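Local coordinates for protein putative isomerase (Streptomyces coelicolor A3, PDB 2OQH) that probably acts as an enolase-superfamily enzyme on sugar acids, perhaps dehydrating D-glucarate to 5-dehydro-4-deoxy-D-glucarate, at residues N193-P198 against D218-E223; P129-I134 against F164-L169; G171-A176 against N199-V204; A213-D218 against A237-P242; E230-V235 against N262-I267. One frame throughout, in Å; residues are numbered along the deposited sequence.

Overall arrangement
From the N terminus, contact 2 closes first, pairing strands 127-134 and 166-170 across the excursion that holds helix 147-162. The chain then opens contact 3 in the loop after strand 166-170, and contact 1 starts at strand 193-197 before contact 3 closes at 199-204, so those two cross. Contact 4 opens at the end of helix 204-214, shares Asp218 with contact 1, which closes at 218-223, and crosses it; contact 5 opens on helix 228-238 before contact 4 closes, crossing in turn, and closes at 262-267. None nests. Contacts 1 and 2 join neighbouring strands of the TIM barrel, while contacts 3, 4 and 5 tie its surrounding loops and helices.

Contact 1: residues N193-P198 against D218-E223; sequences NLRVDP and DLEYLE
Val196 and Leu222 meet at the tight part of this parallel strand pair, their side chains lying alongside each other with Val196 CG1 3.4 Å from Leu222 CD1, closer than carbons usually pack. Beside them Leu194 CG rests on Leu219 CD2 at 3.7 Å; branched aliphatic residues suit this buried layer. Backbone bonds from Glu223 N to Val196 O (2.8 Å) and Glu220 N to Leu194 O (2.8 Å) frame a poorly bonded middle, where Val196 N and Tyr221 O are buried without partners. On the opposite face, Arg195 lays its CG over the Tyr221 ring in a CH-pi contact. Its CG stands anti to the carbonyl carbon (chi1 -46°), and the extended chain carries the guanidinium to Glu220. There NE (2.7 Å) and NH2 (2.9 Å) form a salt bridge, both gripping Glu220 OE1 from the same side of its carboxylate plane. This end is looser: Glu220 and Asn193 are partly exposed, and a water links Glu220 OE2 to Arg195 NH2, the latter weakly. At the other end Asp197 OD2 and Glu223 OE2, 2.7 Å apart, crowd like charges without bonding, consistent with the metal-binding carboxylates of superfamily relatives, though no metal is modelled. Asp197 OD1 accepts from Asn199 N, and Tyr221 OH bonds Asn295. Strand 166-170 hydrogen-bonds to 193-197, Leu182 of helix 175-188 covers Leu194 and Val196, and Leu222 touches Leu243 of strand 243-245.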
# COMPACT_ATOMS: atom_id res chain seq x y z
N ASN A 193 -5.53 -5.85 -17.12
CA ASN A 193 -4.13 -5.58 -16.81
C ASN A 193 -3.74 -6.72 -15.88
O ASN A 193 -4.32 -6.87 -14.81
CB ASN A 193 -3.98 -4.24 -16.09
CG ASN A 193 -4.10 -3.07 -17.02
OD1 ASN A 193 -3.41 -3.00 -18.03
ND2 ASN A 193 -4.97 -2.12 -16.69
N LEU A 194 -2.76 -7.51 -16.28
CA LEU A 194 -2.35 -8.66 -15.49
C LEU A 194 -0.95 -8.52 -14.89
O LEU A 194 -0.02 -8.05 -15.55
CB LEU A 194 -2.42 -9.91 -16.37
CG LEU A 194 -2.21 -11.28 -15.72
CD1 LEU A 194 -3.23 -11.48 -14.61
CD2 LEU A 194 -2.36 -12.36 -16.78
N ARG A 195 -0.80 -8.95 -13.63
CA ARG A 195 0.47 -8.87 -12.91
C ARG A 195 0.74 -10.15 -12.12
O ARG A 195 -0.16 -10.94 -11.89
CB ARG A 195 0.41 -7.71 -11.90
CG ARG A 195 -0.14 -6.41 -12.44
CD ARG A 195 -0.54 -5.48 -11.30
NE ARG A 195 -1.17 -4.25 -11.78
CZ ARG A 195 -1.76 -3.36 -10.99
NH1 ARG A 195 -1.80 -3.54 -9.67
NH2 ARG A 195 -2.31 -2.27 -11.52
N VAL A 196 1.99 -10.35 -11.72
CA VAL A 196 2.36 -11.51 -10.91
C VAL A 196 3.39 -11.08 -9.87
O VAL A 196 4.35 -10.37 -10.17
CB VAL A 196 2.91 -12.68 -11.77
CG1 VAL A 196 4.06 -12.21 -12.61
CG2 VAL A 196 3.32 -13.82 -10.87
N ASP A 197 3.17 -11.51 -8.63
CA ASP A 197 4.05 -11.14 -7.53
C ASP A 197 4.54 -12.37 -6.78
O ASP A 197 3.85 -12.88 -5.91
CB ASP A 197 3.30 -10.21 -6.57
CG ASP A 197 4.20 -9.61 -5.51
OD1 ASP A 197 5.35 -10.06 -5.35
OD2 ASP A 197 3.74 -8.67 -4.82
N PRO A 198 5.74 -12.86 -7.12
CA PRO A 198 6.33 -14.04 -6.46
C PRO A 198 6.92 -13.69 -5.09
O PRO A 198 7.41 -14.56 -4.37
CB PRO A 198 7.41 -14.49 -7.44
CG PRO A 198 6.93 -13.97 -8.76
CD PRO A 198 6.44 -12.59 -8.39
N ASP A 218 1.99 -10.14 -22.28
CA ASP A 218 1.97 -8.69 -22.12
C ASP A 218 1.44 -8.22 -20.76
O ASP A 218 0.45 -7.49 -20.68
CB ASP A 218 1.18 -8.04 -23.26
CG ASP A 218 1.27 -6.53 -23.25
OD1 ASP A 218 2.37 -5.99 -22.97
OD2 ASP A 218 0.25 -5.87 -23.53
N LEU A 219 2.11 -8.63 -19.70
CA LEU A 219 1.71 -8.26 -18.35
C LEU A 219 2.02 -6.80 -18.08
O LEU A 219 2.98 -6.25 -18.61
CB LEU A 219 2.46 -9.11 -17.33
CG LEU A 219 2.48 -10.63 -17.52
CD1 LEU A 219 3.44 -11.26 -16.51
CD2 LEU A 219 1.08 -11.18 -17.35
N GLU A 220 1.21 -6.16 -17.24
CA GLU A 220 1.47 -4.77 -16.90
C GLU A 220 2.86 -4.72 -16.27
O GLU A 220 3.66 -3.84 -16.57
CB GLU A 220 0.42 -4.24 -15.92
CG GLU A 220 0.69 -2.83 -15.46
CD GLU A 220 -0.48 -2.23 -14.70
OE1 GLU A 220 -1.31 -3.02 -14.18
OE2 GLU A 220 -0.57 -0.99 -14.61
N TYR A 221 3.14 -5.67 -15.39
CA TYR A 221 4.47 -5.78 -14.80
C TYR A 221 4.71 -7.04 -14.00
O TYR A 221 3.77 -7.70 -13.55
CB TYR A 221 4.84 -4.55 -13.96
CG TYR A 221 3.89 -4.14 -12.86
CD1 TYR A 221 3.72 -4.93 -11.71
CD2 TYR A 221 3.20 -2.94 -12.93
CE1 TYR A 221 2.87 -4.51 -10.67
CE2 TYR A 221 2.36 -2.51 -11.90
CZ TYR A 221 2.20 -3.30 -10.77
OH TYR A 221 1.35 -2.87 -9.77
N LEU A 222 5.99 -7.38 -13.87
CA LEU A 222 6.44 -8.53 -13.12
C LEU A 222 6.89 -7.92 -11.80
O LEU A 222 7.82 -7.12 -11.77
CB LEU A 222 7.60 -9.19 -13.86
CG LEU A 222 8.32 -10.38 -13.24
CD1 LEU A 222 7.31 -11.38 -12.70
CD2 LEU A 222 9.20 -11.03 -14.29
N GLU A 223 6.22 -8.29 -10.71
CA GLU A 223 6.54 -7.72 -9.41
C GLU A 223 7.44 -8.59 -8.52
O GLU A 223 7.08 -9.70 -8.18
CB GLU A 223 5.24 -7.41 -8.66
CG GLU A 223 5.41 -6.46 -7.50
CD GLU A 223 4.09 -6.16 -6.78
OE1 GLU A 223 3.05 -6.02 -7.45
OE2 GLU A 223 4.11 -6.05 -5.53
O HOH W 1 -1.59 -6.48 -18.81
O HOH W 2 -3.10 -0.22 -13.91

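Contact 2: residues P129-I134 against F164-L169; sequences PITALI and FDAVKL
Ala132 and Val167 pair in two parallel strands, 129-134 and 166-169, whose short axes approach to 4.7 Å and run at 34° to each other. Ala132 is bonded through both its N-H and its C=O: N donates almost straight to Ala166 O at 3.1 Å, while O accepts from Lys168 N at 2.9 Å. Ile134 N then donates to Lys168 O at 2.9 Å, continuing the ladder. Just before the second strand, the Phe164 ring lies flat over Ala132 in a CH-pi contact, Ala132 CB standing 3.4 Å from the ring centroid, nearly on the normal. A methyl fits here because it can come this close to the ring face. The ring's CE1 also meets Ile130 CG1 at 3.9 Å, and Ile130 O lies at its edge. With CG anti to its carbonyl carbon (chi1 -64°), Phe164 directs the ring over to strand 129-134; a serine in its place would probably uncover the Ala132 methyl and leave a gap beside Ile130. Beyond the ring, Ile134 CD1 reaches Val167 CG1 at 3.9 Å, and Leu169 CD1 meets Ile134 CG1. On the other face Thr131 CG2 packs on Lys168 CB, while Thr131 OG1 bonds Ile323 O. Val158 and Val159 of helix 147-162 cover the face carrying Ala132 and Val167, making this the right-handed beta-alpha-beta unit typical of a TIM barrel.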
# COMPACT_ATOMS: atom_id res chain seq x y z
N PRO A 129 -8.96 3.44 -9.09
CA PRO A 129 -9.13 2.02 -9.43
C PRO A 129 -8.26 1.12 -8.53
O PRO A 129 -7.14 1.50 -8.16
CB PRO A 129 -8.69 1.95 -10.89
CG PRO A 129 -8.93 3.34 -11.40
CD PRO A 129 -8.45 4.19 -10.25
N ILE A 130 -8.77 -0.06 -8.19
CA ILE A 130 -7.99 -0.98 -7.37
C ILE A 130 -7.82 -2.31 -8.07
O ILE A 130 -8.48 -2.58 -9.07
CB ILE A 130 -8.62 -1.19 -5.97
CG1 ILE A 130 -10.00 -1.84 -6.10
CG2 ILE A 130 -8.71 0.14 -5.25
CD1 ILE A 130 -10.59 -2.25 -4.77
N THR A 131 -6.93 -3.14 -7.54
CA THR A 131 -6.60 -4.44 -8.11
C THR A 131 -7.16 -5.63 -7.34
O THR A 131 -7.26 -5.60 -6.11
CB THR A 131 -5.08 -4.60 -8.17
OG1 THR A 131 -4.51 -3.43 -8.78
CG2 THR A 131 -4.69 -5.84 -8.96
N ALA A 132 -7.50 -6.68 -8.07
CA ALA A 132 -8.03 -7.90 -7.48
C ALA A 132 -6.89 -8.91 -7.33
O ALA A 132 -6.21 -9.22 -8.30
CB ALA A 132 -9.12 -8.49 -8.37
N LEU A 133 -6.68 -9.42 -6.12
CA LEU A 133 -5.62 -10.39 -5.89
C LEU A 133 -6.14 -11.81 -5.92
O LEU A 133 -7.15 -12.13 -5.27
CB LEU A 133 -4.95 -10.16 -4.53
CG LEU A 133 -3.96 -11.27 -4.11
CD1 LEU A 133 -2.71 -11.24 -4.98
CD2 LEU A 133 -3.58 -11.09 -2.65
N ILE A 134 -5.48 -12.68 -6.68
CA ILE A 134 -5.88 -14.08 -6.70
C ILE A 134 -4.70 -14.93 -6.26
O ILE A 134 -3.56 -14.71 -6.68
CB ILE A 134 -6.35 -14.54 -8.11
CG1 ILE A 134 -5.24 -14.31 -9.14
CG2 ILE A 134 -7.61 -13.80 -8.51
CD1 ILE A 134 -5.59 -14.88 -10.51
N PHE A 164 -13.05 -5.02 -11.52
CA PHE A 164 -11.62 -4.68 -11.44
C PHE A 164 -10.96 -4.46 -12.80
O PHE A 164 -11.21 -5.21 -13.74
CB PHE A 164 -10.88 -5.81 -10.72
CG PHE A 164 -11.29 -6.02 -9.29
CD1 PHE A 164 -10.75 -5.23 -8.27
CD2 PHE A 164 -12.21 -7.01 -8.94
CE1 PHE A 164 -11.12 -5.43 -6.93
CE2 PHE A 164 -12.59 -7.21 -7.61
CZ PHE A 164 -12.04 -6.42 -6.60
N ASP A 165 -10.10 -3.45 -12.91
CA ASP A 165 -9.41 -3.20 -14.18
C ASP A 165 -8.11 -3.98 -14.23
O ASP A 165 -7.50 -4.14 -15.29
CB ASP A 165 -9.06 -1.72 -14.33
CG ASP A 165 -10.24 -0.81 -14.11
OD1 ASP A 165 -11.37 -1.15 -14.54
OD2 ASP A 165 -10.03 0.28 -13.54
N ALA A 166 -7.67 -4.47 -13.07
CA ALA A 166 -6.42 -5.21 -13.01
C ALA A 166 -6.51 -6.41 -12.10
O ALA A 166 -7.27 -6.43 -11.14
CB ALA A 166 -5.30 -4.28 -12.53
N VAL A 167 -5.71 -7.43 -12.42
CA VAL A 167 -5.66 -8.66 -11.64
C VAL A 167 -4.21 -8.98 -11.31
O VAL A 167 -3.33 -8.80 -12.14
CB VAL A 167 -6.25 -9.86 -12.41
CG1 VAL A 167 -6.04 -11.14 -11.61
CG2 VAL A 167 -7.74 -9.64 -12.67
N LYS A 168 -3.97 -9.45 -10.10
CA LYS A 168 -2.62 -9.78 -9.69
C LYS A 168 -2.55 -11.17 -9.06
O LYS A 168 -3.30 -11.49 -8.14
CB LYS A 168 -2.12 -8.72 -8.71
CG LYS A 168 -0.80 -9.02 -8.02
CD LYS A 168 -0.38 -7.80 -7.21
CE LYS A 168 0.72 -8.10 -6.24
NZ LYS A 168 0.23 -8.96 -5.14
N LEU A 169 -1.65 -12.00 -9.58
CA LEU A 169 -1.47 -13.35 -9.06
C LEU A 169 -0.32 -13.43 -8.06
O LEU A 169 0.78 -12.94 -8.32
CB LEU A 169 -1.19 -14.33 -10.20
CG LEU A 169 -0.78 -15.75 -9.78
CD1 LEU A 169 -1.95 -16.46 -9.10
CD2 LEU A 169 -0.33 -16.53 -10.99
O HOH W 3 -10.25 -1.44 -11.11

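Contact 3: residues G171-A176 against N199-V204; sequences GTTDCA and NAAWSV
Two loops at the C-terminal ends of TIM-barrel strands, where this fold places its active site, meet as Trp202 reaches from the turn before helix 204-214 to the start of helix 175-188. Its CG is anti to the carbonyl carbon (chi1 -57°), which swings the indole toward segment 171-176. The NE1 edge meets Thr172 O, donating at 2.7 Å with the oxygen in the ring plane; the hydrogen bond is bent (136° at the hydrogen). NE1 also has a second acceptor, Asp178 OD2 of helix 175-188, so one proton is shared out between two oxygens. Over one face of the five-membered ring sits Cys175, its SG 3.8 Å from the ring centroid, a sulfur-aromatic contact. A polarisable, modest-sized sulfur suits a place against the ring face. Replacing Trp202 by a leucine would probably leave Thr172 O without its donor across the contact and the sulfur without a ring to lie against. Thr172 is itself tied into shape: its OG1 accepts from Asp174 N at 3.0 Å, an ST turn, and Asp174 then takes the N-cap position of helix 175-188, with a salt bridge to Arg136. Ser203 holds the N-cap position of helix 204-214. Beside the indole, Ala201 turns its methyl to the other loop. There Thr173 CG2 meets Ala201 CB at 4.0 Å, a small methyl-to-methyl contact near the protein surface.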
# COMPACT_ATOMS: atom_id res chain seq x y z
N GLY A 171 2.50 -15.18 -6.84
CA GLY A 171 3.35 -16.26 -7.31
C GLY A 171 3.88 -17.11 -6.17
O GLY A 171 3.78 -16.74 -5.01
N THR A 172 4.44 -18.27 -6.52
CA THR A 172 4.99 -19.19 -5.54
C THR A 172 6.36 -19.66 -6.03
O THR A 172 6.83 -19.23 -7.08
CB THR A 172 4.12 -20.45 -5.42
OG1 THR A 172 4.20 -21.19 -6.65
CG2 THR A 172 2.66 -20.08 -5.16
N THR A 173 6.98 -20.55 -5.26
CA THR A 173 8.28 -21.10 -5.63
C THR A 173 8.13 -22.03 -6.83
O THR A 173 9.12 -22.52 -7.37
CB THR A 173 8.91 -21.89 -4.47
OG1 THR A 173 7.99 -22.91 -4.05
CG2 THR A 173 9.22 -20.97 -3.31
N ASP A 174 6.89 -22.27 -7.24
CA ASP A 174 6.59 -23.13 -8.39
C ASP A 174 6.44 -22.25 -9.63
O ASP A 174 5.32 -21.95 -10.06
CB ASP A 174 5.30 -23.93 -8.11
CG ASP A 174 4.75 -24.64 -9.34
OD1 ASP A 174 5.55 -25.08 -10.20
OD2 ASP A 174 3.51 -24.79 -9.44
N CYS A 175 7.57 -21.82 -10.19
CA CYS A 175 7.61 -20.96 -11.37
C CYS A 175 6.75 -21.49 -12.50
O CYS A 175 5.91 -20.79 -13.03
CB CYS A 175 9.03 -20.83 -11.92
SG CYS A 175 10.24 -20.55 -10.69
N ALA A 176 7.01 -22.74 -12.87
CA ALA A 176 6.26 -23.37 -13.96
C ALA A 176 4.76 -23.29 -13.72
O ALA A 176 4.00 -23.03 -14.64
CB ALA A 176 6.70 -24.84 -14.13
N ASN A 199 6.89 -12.40 -4.74
CA ASN A 199 7.43 -11.95 -3.46
C ASN A 199 8.87 -12.42 -3.29
O ASN A 199 9.25 -12.94 -2.24
CB ASN A 199 6.57 -12.45 -2.31
CG ASN A 199 5.22 -11.77 -2.26
OD1 ASN A 199 5.14 -10.56 -2.00
ND2 ASN A 199 4.16 -12.52 -2.51
N ALA A 200 9.65 -12.24 -4.35
CA ALA A 200 11.06 -12.59 -4.36
C ALA A 200 11.32 -14.05 -4.05
O ALA A 200 12.36 -14.39 -3.49
CB ALA A 200 11.81 -11.70 -3.37
N ALA A 201 10.40 -14.93 -4.44
CA ALA A 201 10.57 -16.35 -4.19
C ALA A 201 11.32 -17.09 -5.30
O ALA A 201 11.77 -18.21 -5.09
CB ALA A 201 9.21 -17.02 -3.95
N TRP A 202 11.46 -16.48 -6.47
CA TRP A 202 12.18 -17.15 -7.56
C TRP A 202 13.65 -16.77 -7.58
O TRP A 202 14.03 -15.66 -7.22
CB TRP A 202 11.62 -16.77 -8.93
CG TRP A 202 10.16 -17.02 -9.16
CD1 TRP A 202 9.34 -17.85 -8.45
CD2 TRP A 202 9.37 -16.49 -10.23
NE1 TRP A 202 8.09 -17.87 -9.02
CE2 TRP A 202 8.08 -17.04 -10.12
CE3 TRP A 202 9.64 -15.59 -11.28
CZ2 TRP A 202 7.06 -16.74 -11.02
CZ3 TRP A 202 8.62 -15.29 -12.18
CH2 TRP A 202 7.34 -15.86 -12.04
N SER A 203 14.48 -17.71 -8.04
CA SER A 203 15.92 -17.46 -8.16
C SER A 203 16.07 -16.61 -9.41
O SER A 203 15.14 -16.50 -10.20
CB SER A 203 16.67 -18.77 -8.36
OG SER A 203 16.36 -19.35 -9.61
N VAL A 204 17.23 -16.00 -9.60
CA VAL A 204 17.42 -15.17 -10.78
C VAL A 204 17.30 -15.99 -12.07
O VAL A 204 16.62 -15.57 -13.01
CB VAL A 204 18.76 -14.43 -10.75
CG1 VAL A 204 18.91 -13.59 -12.01
CG2 VAL A 204 18.83 -13.54 -9.52

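Contact 4: residues A213-D218 against A237-P242; sequences ALEELD and AKVRIP
Glu215 reaches across to the backbone of Arg240 with its chain extended beyond CG, and the two side chains pass obliquely rather than pairing. The carboxylate accepts from Arg240 N at OE2, 2.7 Å away, on the anti side and 17° out of its plane, with the N-H pointing almost straight at it. Arg240 CB comes to 3.2 Å from the same OE2, so the oxygen is tucked against the foot of the arginine. The guanidinium leads away: its plane is turned 62° from the carboxylate and NE stays 5.4 Å from Glu215 OE2, so the opposite charges probably attract only at a distance. A glutamate suits the place because its length lets it meet a peptide N-H across the gap. Arg240 is the centre of an inverse gamma turn, closed by a weak bond of 3.1 Å from Ile241 N to Val239 O, and this turn presents Arg240 N to the acid. Behind the polar bond Ile241 points into the partner segment: CD1 touches Leu214 CB at 3.9 Å, while CG1 meets Glu215 CG at 4.1 Å, giving the turn an apolar backing. The contact joins the end of helix 204-214 to the link between helix 228-238 and strand 243-245. Leu214 in turn packs on Val179 and Leu182 of helix 175-188, and Pro242 O is hydrogen-bonded by Leu222 N of strand 221-223.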
# COMPACT_ATOMS: atom_id res chain seq x y z
N ALA A 213 9.12 -16.69 -20.78
CA ALA A 213 7.89 -17.39 -21.12
C ALA A 213 6.65 -16.52 -20.94
O ALA A 213 5.63 -16.74 -21.60
CB ALA A 213 7.77 -18.64 -20.26
N LEU A 214 6.72 -15.53 -20.06
CA LEU A 214 5.59 -14.65 -19.80
C LEU A 214 5.48 -13.44 -20.73
O LEU A 214 4.44 -12.78 -20.77
CB LEU A 214 5.64 -14.16 -18.35
CG LEU A 214 5.49 -15.23 -17.27
CD1 LEU A 214 5.80 -14.61 -15.91
CD2 LEU A 214 4.09 -15.81 -17.30
N GLU A 215 6.54 -13.16 -21.48
CA GLU A 215 6.53 -12.02 -22.39
C GLU A 215 5.36 -12.04 -23.37
O GLU A 215 4.86 -10.99 -23.76
CB GLU A 215 7.84 -11.96 -23.19
CG GLU A 215 9.10 -11.91 -22.34
CD GLU A 215 10.36 -11.70 -23.16
OE1 GLU A 215 10.46 -12.26 -24.28
OE2 GLU A 215 11.26 -10.99 -22.69
N GLU A 216 4.93 -13.22 -23.79
CA GLU A 216 3.82 -13.31 -24.74
C GLU A 216 2.45 -12.97 -24.14
O GLU A 216 1.46 -12.88 -24.87
CB GLU A 216 3.78 -14.71 -25.37
CG GLU A 216 3.55 -15.83 -24.37
CD GLU A 216 3.44 -17.19 -25.04
OE1 GLU A 216 3.18 -18.18 -24.31
OE2 GLU A 216 3.63 -17.29 -26.27
N LEU A 217 2.40 -12.76 -22.83
CA LEU A 217 1.15 -12.43 -22.15
C LEU A 217 0.97 -10.92 -21.92
O LEU A 217 -0.07 -10.47 -21.43
CB LEU A 217 1.08 -13.17 -20.80
CG LEU A 217 1.33 -14.69 -20.87
CD1 LEU A 217 1.26 -15.29 -19.48
CD2 LEU A 217 0.29 -15.34 -21.78
N ASP A 218 1.99 -10.14 -22.28
CA ASP A 218 1.97 -8.69 -22.12
C ASP A 218 1.44 -8.22 -20.76
O ASP A 218 0.45 -7.49 -20.68
CB ASP A 218 1.18 -8.04 -23.26
CG ASP A 218 1.27 -6.53 -23.25
OD1 ASP A 218 2.37 -5.99 -22.97
OD2 ASP A 218 0.25 -5.87 -23.53
N ALA A 237 17.71 -6.90 -17.37
CA ALA A 237 18.60 -6.93 -18.52
C ALA A 237 18.19 -7.95 -19.58
O ALA A 237 18.48 -7.78 -20.76
CB ALA A 237 20.02 -7.22 -18.05
N LYS A 238 17.49 -9.00 -19.16
CA LYS A 238 17.09 -10.05 -20.09
C LYS A 238 15.61 -10.17 -20.44
O LYS A 238 15.26 -10.49 -21.57
CB LYS A 238 17.57 -11.41 -19.56
CG LYS A 238 19.05 -11.69 -19.77
CD LYS A 238 19.29 -12.12 -21.21
CE LYS A 238 20.77 -12.26 -21.54
NZ LYS A 238 21.40 -13.46 -20.93
N VAL A 239 14.75 -9.91 -19.46
CA VAL A 239 13.30 -10.04 -19.62
C VAL A 239 12.60 -8.76 -20.08
O VAL A 239 12.74 -7.71 -19.45
CB VAL A 239 12.66 -10.51 -18.30
CG1 VAL A 239 11.14 -10.57 -18.43
CG2 VAL A 239 13.21 -11.88 -17.92
N ARG A 240 11.84 -8.87 -21.17
CA ARG A 240 11.13 -7.73 -21.74
C ARG A 240 9.73 -7.54 -21.16
O ARG A 240 8.74 -7.59 -21.88
CB ARG A 240 11.01 -7.88 -23.26
CG ARG A 240 12.32 -8.12 -23.99
CD ARG A 240 12.03 -8.26 -25.48
NE ARG A 240 12.20 -7.01 -26.18
CZ ARG A 240 11.72 -6.74 -27.39
NH1 ARG A 240 11.01 -7.64 -28.06
NH2 ARG A 240 11.98 -5.57 -27.94
N ILE A 241 9.68 -7.31 -19.86
CA ILE A 241 8.43 -7.06 -19.15
C ILE A 241 8.75 -5.97 -18.13
O ILE A 241 9.81 -6.00 -17.51
CB ILE A 241 7.96 -8.30 -18.37
CG1 ILE A 241 7.85 -9.51 -19.30
CG2 ILE A 241 6.61 -8.03 -17.72
CD1 ILE A 241 7.54 -10.81 -18.56
N PRO A 242 7.85 -4.99 -17.94
CA PRO A 242 8.19 -3.97 -16.94
C PRO A 242 8.40 -4.64 -15.58
O PRO A 242 7.60 -5.49 -15.17
CB PRO A 242 6.98 -3.05 -16.97
CG PRO A 242 6.52 -3.14 -18.40
CD PRO A 242 6.62 -4.63 -18.67
O HOH W 4 5.94 -8.15 -22.02

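Contact 5: residues E230-V235 against N262-I267; sequences EGMAQV and NAVDVI
Met232, present as a selenomethionine, turns its CG anti to its carbonyl carbon (chi1 -70°) and bends twice more (chi2 -72°, chi3 -86°), folding the chain so that its CE comes within 4.3 Å of Val264 CG1. Nearer the backbone, Met232 CB stands 3.6 Å from Ala263 O. This carbonyl is buried and has no hydrogen-bond partner; Met232 CB is what meets it from the helix. Two alanines make the closest backbone approach, Ala233 CA to Ala263 CA at 3.7 Å, and Ala233 CB lies 4.1 Å from Ala263 CB. A side chain no larger than a methyl suits so close an approach of helix and loop. The helix 228-238 thus lies against the loop leading into strand 266-269, on the outer, helical layer of the TIM barrel. Asn262, where helix 252-260 ends, has positive phi and forms a Schellman motif, an end well suited to asparagine, which tolerates that backbone shape. The same residue sets its carbonyl toward the helix: a water donates to Asn262 O at 2.7 Å and to Ala233 O at 2.8 Å, joining the two backbones through one water, with no direct hydrogen bond crossing the contact. Deeper in, Met232 also touches Leu243 and Thr245 of strand 243-245. Val264 reaches Thr245 too, and packs against Met259 of helix 252-260.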
# COMPACT_ATOMS: atom_id res chain seq x y z
N GLU A 230 20.61 -6.33 -7.09
CA GLU A 230 21.49 -7.06 -8.00
C GLU A 230 20.69 -8.05 -8.85
O GLU A 230 20.77 -8.03 -10.08
CB GLU A 230 22.57 -7.82 -7.22
CG GLU A 230 23.42 -8.80 -8.06
CD GLU A 230 24.11 -8.14 -9.26
OE1 GLU A 230 24.46 -6.95 -9.17
OE2 GLU A 230 24.32 -8.82 -10.29
N GLY A 231 19.94 -8.92 -8.20
CA GLY A 231 19.15 -9.90 -8.92
C GLY A 231 18.14 -9.25 -9.86
O GLY A 231 18.01 -9.65 -11.01
N MSE A 232 17.43 -8.24 -9.36
CA MSE A 232 16.43 -7.55 -10.17
C MSE A 232 17.02 -6.89 -11.41
O MSE A 232 16.41 -6.92 -12.48
CB MSE A 232 15.70 -6.49 -9.32
CG MSE A 232 14.78 -7.08 -8.24
SE MSE A 232 13.15 -7.88 -8.98
CE MSE A 232 12.11 -6.25 -9.05
N ALA A 233 18.21 -6.31 -11.28
CA ALA A 233 18.86 -5.68 -12.42
C ALA A 233 19.15 -6.75 -13.47
O ALA A 233 19.00 -6.50 -14.67
CB ALA A 233 20.17 -5.00 -11.98
N GLN A 234 19.55 -7.93 -13.02
CA GLN A 234 19.83 -9.02 -13.95
C GLN A 234 18.57 -9.45 -14.70
O GLN A 234 18.61 -9.73 -15.90
CB GLN A 234 20.42 -10.22 -13.20
CG GLN A 234 21.84 -10.01 -12.66
CD GLN A 234 22.86 -9.77 -13.76
OE1 GLN A 234 22.80 -10.38 -14.83
NE2 GLN A 234 23.84 -8.91 -13.48
N VAL A 235 17.44 -9.51 -14.00
CA VAL A 235 16.20 -9.90 -14.65
C VAL A 235 15.83 -8.86 -15.71
O VAL A 235 15.47 -9.21 -16.83
CB VAL A 235 15.05 -10.04 -13.65
CG1 VAL A 235 13.76 -10.38 -14.40
CG2 VAL A 235 15.37 -11.14 -12.64
N ASN A 262 20.16 0.14 -12.87
CA ASN A 262 19.00 -0.13 -13.73
C ASN A 262 18.23 -1.36 -13.27
O ASN A 262 17.94 -2.25 -14.07
CB ASN A 262 19.47 -0.34 -15.17
CG ASN A 262 20.10 0.90 -15.75
OD1 ASN A 262 19.45 1.93 -15.90
ND2 ASN A 262 21.38 0.82 -16.06
N ALA A 263 17.88 -1.38 -11.99
CA ALA A 263 17.18 -2.51 -11.39
C ALA A 263 15.67 -2.58 -11.55
O ALA A 263 15.11 -3.67 -11.49
CB ALA A 263 17.53 -2.58 -9.90
N VAL A 264 15.00 -1.45 -11.74
CA VAL A 264 13.54 -1.46 -11.85
C VAL A 264 12.94 -0.47 -12.85
O VAL A 264 13.56 0.52 -13.22
CB VAL A 264 12.90 -1.19 -10.47
CG1 VAL A 264 13.42 -2.20 -9.43
CG2 VAL A 264 13.21 0.23 -10.03
N ASP A 265 11.70 -0.74 -13.26
CA ASP A 265 10.98 0.11 -14.20
C ASP A 265 9.78 0.77 -13.53
O ASP A 265 9.29 1.81 -13.98
CB ASP A 265 10.47 -0.71 -15.39
CG ASP A 265 11.58 -1.43 -16.12
OD1 ASP A 265 12.46 -0.75 -16.68
OD2 ASP A 265 11.57 -2.69 -16.13
N VAL A 266 9.30 0.14 -12.46
CA VAL A 266 8.15 0.64 -11.73
C VAL A 266 8.38 0.46 -10.23
O VAL A 266 8.82 -0.60 -9.79
CB VAL A 266 6.87 -0.13 -12.12
CG1 VAL A 266 5.66 0.41 -11.36
CG2 VAL A 266 6.64 -0.04 -13.63
N ILE A 267 8.08 1.50 -9.45
CA ILE A 267 8.24 1.41 -8.01
C ILE A 267 6.90 1.55 -7.29
O ILE A 267 6.07 2.35 -7.69
CB ILE A 267 9.19 2.49 -7.46
CG1 ILE A 267 10.58 2.31 -8.06
CG2 ILE A 267 9.27 2.39 -5.94
CD1 ILE A 267 11.59 3.34 -7.58
O HOH W 5 19.29 -3.91 -15.69